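ATP-dependent DNA helicase uvsW (Enterobacteria phage T4, PDB 1RIF) unwinds duplex DNA in the 3'-5' direction at the cost of ATP and catalyses branch migration of Holliday junctions during phage recombination and repair. Local coordinates at residues A[140-145]-A[174-179]. The protein carries 1 engineered substitution. Numbering follows the deposited sequence.
Sequences GRSLIQ and ADDFVD. Engineered in segment 140-145: Arg141 (natural residue Lys).
Asp176 on helix 167-180 meets Ser142 in the first turn of helix 141-155, and Phe177 follows it, a compact example of how two helices flanking a parallel sheet pack through a few side chains. Asp176 comes first: its CB points at the other helix, and one carboxylate oxygen, OD2, lies 3.7 Å from Ser142 CB. This is a van der Waals approach; OD2 and the serine make no hydrogen bond. Ser142 OG, held between the backbone N and the carbonyl carbon (chi1 63°), is hydrogen-bonded to the hydroxyl of Tyr180, farther along the Asp176 helix. Phe177 reaches across at the next position. With CG anti to its own carbonyl carbon (chi1 -83°), the ring reaches toward the first turn of helix 141-155, and its outer atoms come close to the backbone: CE1 lies 3.6 Å from Ser142 O, and CZ lies 3.8 Å from Gln145 C. Both meet the ring obliquely. The CB of Gln145 adds a looser touch, 4.2 Å from Phe177 CZ. Beyond the contact, the ring also meets that of Phe183 and packs on Ile188 of strand 188-190. The axes of segments 141-145 and 174-179 approach to 9.8 Å and cross at -72°, consistent with the small buried area of 157 Å². Gly140 and the engineered Arg141, natural Lys, belong with Ser142 to the predicted ATP-binding segment; Arg141 forms salt bridges with Asp232 and Glu233 of the predicted DEAH box. The packing thus joins the start of the P-loop (Walker A) helix to helix 167-180 in a RecA-like, superfamily 2 helicase motor domain.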
loop_
_atom_site.group_PDB
_atom_site.type_symbol
_atom_site.label_atom_id
_atom_site.label_comp_id
_atom_site.label_asym_id
_atom_site.label_seq_id
_atom_site.Cartn_x
_atom_site.Cartn_y
_atom_site.Cartn_z
ATOM N N GLY A 140 -7.089 7.086 -15.906
ATOM C CA GLY A 140 -8.356 6.956 -15.198
ATOM C C GLY A 140 -8.194 5.982 -14.052
ATOM O O GLY A 140 -8.802 4.905 -14.042
ATOM N N ARG A 141 -7.367 6.369 -13.086
ATOM C CA ARG A 141 -7.060 5.530 -11.940
ATOM C C ARG A 141 -8.212 5.202 -11.032
ATOM O O ARG A 141 -8.118 4.248 -10.282
ATOM C CB ARG A 141 -5.970 6.163 -11.088
ATOM C CG ARG A 141 -4.674 6.444 -11.802
ATOM C CD ARG A 141 -3.799 7.176 -10.844
ATOM N NE ARG A 141 -2.645 7.782 -11.476
ATOM C CZ ARG A 141 -1.930 8.738 -10.902
ATOM N NH1 ARG A 141 -2.276 9.178 -9.694
ATOM N NH2 ARG A 141 -0.875 9.248 -11.526
ATOM N N SER A 142 -9.284 5.986 -11.068
ATOM C CA SER A 142 -10.420 5.718 -10.188
ATOM C C SER A 142 -11.063 4.385 -10.524
ATOM O O SER A 142 -11.544 3.691 -9.631
ATOM C CB SER A 142 -11.466 6.830 -10.277
ATOM O OG SER A 142 -12.026 6.924 -11.577
ATOM N N LEU A 143 -11.062 4.026 -11.810
ATOM C CA LEU A 143 -11.643 2.758 -12.248
ATOM C C LEU A 143 -10.731 1.609 -11.836
ATOM O O LEU A 143 -11.209 0.526 -11.493
ATOM C CB LEU A 143 -11.844 2.740 -13.770
ATOM C CG LEU A 143 -12.511 1.479 -14.358
ATOM C CD1 LEU A 143 -13.869 1.230 -13.694
ATOM C CD2 LEU A 143 -12.685 1.646 -15.855
ATOM N N ILE A 144 -9.419 1.844 -11.874
ATOM C CA ILE A 144 -8.455 0.821 -11.473
ATOM C C ILE A 144 -8.663 0.551 -9.992
ATOM O O ILE A 144 -8.711 -0.594 -9.560
ATOM C CB ILE A 144 -6.998 1.287 -11.708
ATOM C CG1 ILE A 144 -6.722 1.370 -13.214
ATOM C CG2 ILE A 144 -6.033 0.331 -11.013
ATOM C CD1 ILE A 144 -5.284 1.724 -13.581
ATOM N N GLN A 145 -8.796 1.623 -9.220
ATOM C CA GLN A 145 -9.021 1.515 -7.786
ATOM C C GLN A 145 -10.380 0.866 -7.479
ATOM O O GLN A 145 -10.495 0.048 -6.564
ATOM C CB GLN A 145 -8.913 2.904 -7.149
ATOM C CG GLN A 145 -7.473 3.383 -7.028
ATOM C CD GLN A 145 -7.360 4.835 -6.608
ATOM O OE1 GLN A 145 -7.595 5.737 -7.409
ATOM N NE2 GLN A 145 -7.010 5.070 -5.350
ATOM N N ALA A 174 -15.666 8.672 -3.921
ATOM C CA ALA A 174 -16.894 8.001 -3.513
ATOM C C ALA A 174 -17.929 8.135 -4.617
ATOM O O ALA A 174 -18.627 7.180 -4.948
ATOM C CB ALA A 174 -17.417 8.615 -2.216
ATOM N N ASP A 175 -18.022 9.326 -5.196
ATOM C CA ASP A 175 -18.969 9.556 -6.265
ATOM C C ASP A 175 -18.608 8.740 -7.508
ATOM O O ASP A 175 -19.497 8.187 -8.159
ATOM C CB ASP A 175 -19.024 11.046 -6.605
ATOM C CG ASP A 175 -19.695 11.863 -5.520
ATOM O OD1 ASP A 175 -20.201 11.256 -4.553
ATOM O OD2 ASP A 175 -19.721 13.110 -5.636
ATOM N N ASP A 176 -17.315 8.651 -7.834
ATOM C CA ASP A 176 -16.891 7.882 -9.000
ATOM C C ASP A 176 -17.301 6.427 -8.858
ATOM O O ASP A 176 -17.891 5.856 -9.772
ATOM C CB ASP A 176 -15.377 7.950 -9.186
ATOM C CG ASP A 176 -14.892 9.332 -9.576
ATOM O OD1 ASP A 176 -15.702 10.133 -10.093
ATOM O OD2 ASP A 176 -13.687 9.612 -9.378
ATOM N N PHE A 177 -16.972 5.832 -7.710
ATOM C CA PHE A 177 -17.293 4.430 -7.419
ATOM C C PHE A 177 -18.774 4.138 -7.621
ATOM O O PHE A 177 -19.143 3.079 -8.132
ATOM C CB PHE A 177 -16.900 4.082 -5.970
ATOM C CG PHE A 177 -15.438 3.713 -5.792
ATOM C CD1 PHE A 177 -14.439 4.328 -6.550
ATOM C CD2 PHE A 177 -15.063 2.749 -4.855
ATOM C CE1 PHE A 177 -13.095 3.982 -6.377
ATOM C CE2 PHE A 177 -13.719 2.403 -4.680
ATOM C CZ PHE A 177 -12.740 3.018 -5.440
ATOM N N VAL A 178 -19.623 5.074 -7.212
ATOM C CA VAL A 178 -21.064 4.901 -7.359
ATOM C C VAL A 178 -21.486 5.140 -8.817
ATOM O O VAL A 178 -22.422 4.508 -9.308
ATOM C CB VAL A 178 -21.845 5.859 -6.401
ATOM C CG1 VAL A 178 -23.350 5.676 -6.571
ATOM C CG2 VAL A 178 -21.459 5.575 -4.950
ATOM N N ASP A 179 -20.795 6.037 -9.521
ATOM C CA ASP A 179 -21.139 6.292 -10.920
ATOM C C ASP A 179 -20.875 5.044 -11.760
ATOM O O ASP A 179 -21.648 4.723 -12.673
ATOM C CB ASP A 179 -20.346 7.474 -11.480
ATOM C CG ASP A 179 -20.795 7.870 -12.881
ATOM O OD1 ASP A 179 -22.003 8.112 -13.073
ATOM O OD2 ASP A 179 -19.943 7.948 -13.792
#